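Side-chain contacts in SAM-dependent methyltransferase (Geobacter sulfurreducens, PDB 5BP7), which binds S-adenosyl-L-homocysteine and probably transfers methyl groups from S-adenosylmethionine to a substrate: residues A[164-169]-A[179-184]; A[151-154]-A[158-161]. All coordinates share one frame; numbering follows the deposited sequence.

Contact 1. Residues A[164-169]-A[179-184]; sequences PYWRQV and CLANST
The indole of Trp-166 reaches from the end of strand 157-166 into the curl of 179-184, where one hydrogen bond, a sulfur contact and a methyl contact hold it. The polar link is made by NE1 of Trp-166, which donates to the backbone carbonyl O of Thr-184 at 2.8 Å. This oxygen lies 17° out of the indole plane, and the bond is moderately bent, with 150° at the hydrogen. A buried tryptophan is well served by such an acceptor for its indole N-H, and a loop carbonyl supplies it.

The sulfur-aromatic contact is made at the edge of the six-membered ring: SG of Cys-179 sits in the ring plane, 3.9 Å from CZ3 of Trp-166, so the small polarisable sulfur meets the C-H rim. Apolar contact follows at CH2 of Trp-166, 4.1 Å from CB of Ala-181, whose lone methyl lets the backbone run close to the ring. With CG anti to its carbonyl carbon (chi1 -65°), Trp-166 sends its benzo end towards Cys-179 and Ala-181. Phe-187 adds an edge-to-face ring contact.

Between Cys-179 and Ala-181, Leu-180 has positive phi in the Schellman motif ending helix 173-178; the arrangement is a strand-end tryptophan bound to the loop that follows a helix C-cap.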
loop_
_atom_site.group_PDB
_atom_site.type_symbol
_atom_site.label_atom_id
_atom_site.label_comp_id
_atom_site.label_asym_id
_atom_site.label_seq_id
_atom_site.Cartn_x
_atom_site.Cartn_y
_atom_site.Cartn_z
ATOM N N PRO A 164 -8.192 -3.070 -2.159
ATOM C CA PRO A 164 -8.614 -4.085 -3.089
ATOM C C PRO A 164 -10.086 -3.948 -3.491
ATOM O O PRO A 164 -10.875 -3.322 -2.795
ATOM C CB PRO A 164 -8.376 -5.393 -2.322
ATOM C CG PRO A 164 -7.679 -5.062 -1.065
ATOM C CD PRO A 164 -8.007 -3.631 -0.800
ATOM N N TYR A 165 -10.449 -4.562 -4.608
ATOM C CA TYR A 165 -11.855 -4.686 -5.012
ATOM C C TYR A 165 -12.010 -6.015 -5.732
ATOM O O TYR A 165 -10.992 -6.600 -6.160
ATOM C CB TYR A 165 -12.273 -3.508 -5.888
ATOM C CG TYR A 165 -11.563 -3.431 -7.199
ATOM C CD1 TYR A 165 -10.339 -2.775 -7.308
ATOM C CD2 TYR A 165 -12.098 -4.006 -8.324
ATOM C CE1 TYR A 165 -9.672 -2.697 -8.513
ATOM C CE2 TYR A 165 -11.426 -3.954 -9.527
ATOM C CZ TYR A 165 -10.224 -3.285 -9.618
ATOM O OH TYR A 165 -9.587 -3.210 -10.823
ATOM N N TRP A 166 -13.254 -6.508 -5.833
ATOM C CA TRP A 166 -13.523 -7.736 -6.573
ATOM C C TRP A 166 -13.480 -7.435 -8.062
ATOM O O TRP A 166 -14.292 -6.711 -8.601
ATOM C CB TRP A 166 -14.860 -8.412 -6.193
ATOM C CG TRP A 166 -14.925 -8.923 -4.776
ATOM C CD1 TRP A 166 -15.807 -8.541 -3.827
ATOM C CD2 TRP A 166 -14.052 -9.887 -4.143
ATOM N NE1 TRP A 166 -15.551 -9.179 -2.632
ATOM C CE2 TRP A 166 -14.479 -10.014 -2.798
ATOM C CE3 TRP A 166 -12.952 -10.645 -4.578
ATOM C CZ2 TRP A 166 -13.840 -10.861 -1.877
ATOM C CZ3 TRP A 166 -12.323 -11.493 -3.669
ATOM C CH2 TRP A 166 -12.774 -11.598 -2.336
ATOM N N ARG A 167 -12.487 -8.010 -8.703
ATOM C CA ARG A 167 -12.339 -8.003 -10.145
ATOM C C ARG A 167 -13.449 -8.870 -10.782
ATOM O O ARG A 167 -14.024 -8.522 -11.798
ATOM C CB ARG A 167 -10.973 -8.595 -10.457
ATOM C CG ARG A 167 -10.495 -8.397 -11.853
ATOM C CD ARG A 167 -9.117 -8.990 -12.002
ATOM N NE ARG A 167 -8.813 -9.015 -13.413
ATOM C CZ ARG A 167 -9.039 -10.035 -14.241
ATOM N NH1 ARG A 167 -9.554 -11.200 -13.826
ATOM N NH2 ARG A 167 -8.705 -9.897 -15.510
ATOM N N GLN A 168 -13.738 -9.989 -10.130
ATOM C CA GLN A 168 -14.888 -10.842 -10.422
ATOM C C GLN A 168 -15.508 -11.259 -9.113
ATOM O O GLN A 168 -14.811 -11.381 -8.107
ATOM C CB GLN A 168 -14.452 -12.130 -11.106
ATOM C CG GLN A 168 -13.732 -11.961 -12.428
ATOM C CD GLN A 168 -13.063 -13.269 -12.906
ATOM O OE1 GLN A 168 -13.251 -14.367 -12.328
ATOM N NE2 GLN A 168 -12.317 -13.167 -13.994
ATOM N N VAL A 169 -16.797 -11.564 -9.150
ATOM C CA VAL A 169 -17.530 -11.916 -7.935
ATOM C C VAL A 169 -17.063 -13.302 -7.496
ATOM O O VAL A 169 -17.148 -14.232 -8.283
ATOM C CB VAL A 169 -19.066 -11.977 -8.166
ATOM C CG1 VAL A 169 -19.795 -12.011 -6.823
ATOM C CG2 VAL A 169 -19.575 -10.793 -8.991
ATOM N N CYS A 179 -8.421 -15.926 -1.634
ATOM C CA CYS A 179 -7.935 -14.545 -1.910
ATOM C C CYS A 179 -7.398 -13.809 -0.669
ATOM O O CYS A 179 -7.027 -12.632 -0.757
ATOM C CB CYS A 179 -9.038 -13.687 -2.553
ATOM S SG CYS A 179 -9.520 -14.202 -4.206
ATOM N N LEU A 180 -7.366 -14.502 0.472
ATOM C CA LEU A 180 -6.945 -13.957 1.774
ATOM C C LEU A 180 -7.908 -12.893 2.346
ATOM O O LEU A 180 -7.509 -12.110 3.218
ATOM C CB LEU A 180 -5.491 -13.449 1.729
ATOM C CG LEU A 180 -4.460 -14.361 1.047
ATOM C CD1 LEU A 180 -3.101 -13.673 1.042
ATOM C CD2 LEU A 180 -4.375 -15.740 1.712
ATOM N N ALA A 181 -9.160 -12.868 1.862
ATOM C CA ALA A 181 -10.242 -12.116 2.519
ATOM C C ALA A 181 -10.891 -12.992 3.593
ATOM O O ALA A 181 -10.926 -14.218 3.483
ATOM C CB ALA A 181 -11.289 -11.665 1.519
ATOM N N ASN A 182 -11.394 -12.351 4.638
ATOM C CA ASN A 182 -12.180 -13.053 5.663
ATOM C C ASN A 182 -13.500 -13.546 5.100
ATOM O O ASN A 182 -13.929 -14.666 5.376
ATOM C CB ASN A 182 -12.445 -12.129 6.867
ATOM C CG ASN A 182 -11.303 -12.153 7.879
ATOM O OD1 ASN A 182 -10.770 -13.218 8.198
ATOM N ND2 ASN A 182 -10.921 -10.984 8.396
ATOM N N SER A 183 -14.121 -12.689 4.297
ATOM C CA SER A 183 -15.460 -12.915 3.769
ATOM C C SER A 183 -15.646 -12.217 2.414
ATOM O O SER A 183 -14.867 -11.322 2.048
ATOM C CB SER A 183 -16.491 -12.438 4.805
ATOM O OG SER A 183 -17.747 -12.154 4.221
ATOM N N THR A 184 -16.663 -12.641 1.663
ATOM C CA THR A 184 -16.996 -12.022 0.362
ATOM C C THR A 184 -17.377 -10.540 0.511
ATOM O O THR A 184 -17.137 -9.754 -0.403
ATOM C CB THR A 184 -18.106 -12.785 -0.421
ATOM O OG1 THR A 184 -19.304 -12.881 0.369
ATOM C CG2 THR A 184 -17.632 -14.195 -0.790
#

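Contact 2. Residues A[151-154]-A[158-161]; sequences RSLR and IILI
The fork of Leu-153 meets the CG1 arm of Ile-159, the two side chains crossing at a slant. Leu-153 directs its CB toward strand 157-166, and with CG anti to the backbone N (chi1 -166°) its forked end divides the work between two kinds of surface. CD2 of Leu-153 packs 4.0 Å from CG1 of Ile-159, with CD1 of Ile-159 slightly farther along at 4.2 Å. The other methyl, CD1 of Leu-153, turns to the backbone of Ile-158, lying 3.3 Å from O of Ile-158 and 3.5 Å from its N. CD1 of Leu-153 also comes within 4.1 Å of CG1 of Ile-159, so this methylene is touched by both tips of the leucine fork.

Ile-159 answers with its longer branch. CG1 stands anti to the carbonyl carbon (chi1 -69°), which carries the ethyl arm to the leucine, while the CG2 methyl stands anti to the backbone N. Ile-158 contributes its main chain, since its CB points away from Leu-153. Beta-branched isoleucine suits the strand, and leucine, branching one carbon later, can reach with its two methyls across the 7.3 Å between CA of Leu-153 and CA of Ile-158.

Around this apolar contact, Leu-149 of helix 142-150 packs on Ile-159, and Ala-130 of strand 127-133 touches Leu-153. Pro-270 of strand 261-270 also meets Leu-153, placing the contact where the helix gives way to the sheet.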
loop_
_atom_site.group_PDB
_atom_site.type_symbol
_atom_site.label_atom_id
_atom_site.label_comp_id
_atom_site.label_asym_id
_atom_site.label_seq_id
_atom_site.Cartn_x
_atom_site.Cartn_y
_atom_site.Cartn_z
ATOM N N ARG A 151 -8.884 14.565 8.424
ATOM C CA ARG A 151 -8.446 15.437 9.504
ATOM C C ARG A 151 -7.054 16.047 9.316
ATOM O O ARG A 151 -6.727 17.014 9.996
ATOM C CB ARG A 151 -8.542 14.693 10.829
ATOM C CG ARG A 151 -9.985 14.365 11.112
ATOM C CD ARG A 151 -10.117 13.561 12.361
ATOM N NE ARG A 151 -11.512 13.161 12.543
ATOM C CZ ARG A 151 -12.350 13.676 13.440
ATOM N NH1 ARG A 151 -13.597 13.222 13.503
ATOM N NH2 ARG A 151 -11.967 14.625 14.293
ATOM N N SER A 152 -6.243 15.483 8.419
ATOM C CA SER A 152 -4.909 16.012 8.104
ATOM C C SER A 152 -4.859 16.740 6.773
ATOM O O SER A 152 -3.782 17.155 6.334
ATOM C CB SER A 152 -3.877 14.869 8.077
ATOM O OG SER A 152 -3.733 14.275 9.344
ATOM N N LEU A 153 -6.009 16.918 6.133
ATOM C CA LEU A 153 -6.021 17.426 4.780
ATOM C C LEU A 153 -6.110 18.933 4.765
ATOM O O LEU A 153 -7.007 19.490 5.382
ATOM C CB LEU A 153 -7.205 16.847 4.026
ATOM C CG LEU A 153 -7.183 16.999 2.514
ATOM C CD1 LEU A 153 -6.145 16.081 1.889
ATOM C CD2 LEU A 153 -8.563 16.666 1.975
ATOM N N ARG A 154 -5.223 19.603 4.036
ATOM C CA ARG A 154 -5.365 21.048 3.908
ATOM C C ARG A 154 -6.463 21.365 2.914
ATOM O O ARG A 154 -6.773 20.528 2.049
ATOM C CB ARG A 154 -4.055 21.747 3.570
ATOM C CG ARG A 154 -3.551 21.587 2.167
ATOM C CD ARG A 154 -3.001 22.895 1.630
ATOM N NE ARG A 154 -2.350 22.651 0.352
ATOM C CZ ARG A 154 -2.967 22.402 -0.804
ATOM N NH1 ARG A 154 -4.299 22.364 -0.918
ATOM N NH2 ARG A 154 -2.226 22.176 -1.877
ATOM N N ILE A 158 -6.053 16.510 -1.629
ATOM C CA ILE A 158 -6.502 15.227 -2.171
ATOM C C ILE A 158 -6.247 14.114 -1.158
ATOM O O ILE A 158 -5.189 14.078 -0.519
ATOM C CB ILE A 158 -5.770 14.900 -3.486
ATOM C CG1 ILE A 158 -6.210 15.871 -4.586
ATOM C CG2 ILE A 158 -6.087 13.482 -3.957
ATOM C CD1 ILE A 158 -5.253 15.928 -5.760
ATOM N N ILE A 159 -7.220 13.205 -1.029
ATOM C CA ILE A 159 -7.044 11.965 -0.262
ATOM C C ILE A 159 -6.742 10.824 -1.226
ATOM O O ILE A 159 -7.417 10.685 -2.250
ATOM C CB ILE A 159 -8.287 11.650 0.612
ATOM C CG1 ILE A 159 -8.372 12.679 1.742
ATOM C CG2 ILE A 159 -8.204 10.247 1.209
ATOM C CD1 ILE A 159 -9.654 12.672 2.542
ATOM N N LEU A 160 -5.738 10.016 -0.886
ATOM C CA LEU A 160 -5.426 8.798 -1.622
ATOM C C LEU A 160 -5.726 7.577 -0.794
ATOM O O LEU A 160 -5.268 7.461 0.346
ATOM C CB LEU A 160 -3.958 8.709 -2.011
ATOM C CG LEU A 160 -3.379 9.669 -3.011
ATOM C CD1 LEU A 160 -1.905 9.286 -3.248
ATOM C CD2 LEU A 160 -4.185 9.663 -4.292
ATOM N N ILE A 161 -6.524 6.688 -1.370
ATOM C CA ILE A 161 -6.885 5.404 -0.760
ATOM C C ILE A 161 -6.487 4.285 -1.719
ATOM O O ILE A 161 -6.942 4.240 -2.866
ATOM C CB ILE A 161 -8.394 5.318 -0.469
ATOM C CG1 ILE A 161 -8.802 6.288 0.642
ATOM C CG2 ILE A 161 -8.807 3.908 -0.088
ATOM C CD1 ILE A 161 -8.310 5.941 2.043
#

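In the fold
From the N terminus, the chain runs through four parallel strands of the mixed sheet and helix 142-150 before reaching contact 2, which closes a short turn between strand 153-154 and the start of strand 157-166. That strand, lying between 127-133 and antiparallel 261-270, then carries the chain to contact 1. Here its far end meets the loop beyond helix 173-178, closing a second, largely helical excursion. The two loops follow in series, neither nested nor crossed, with centres about 26 Å apart. Contact 2 ties the exit of helix 142-150 to the sheet; contact 1 ties the sheet to the segment leading into helix 190-199.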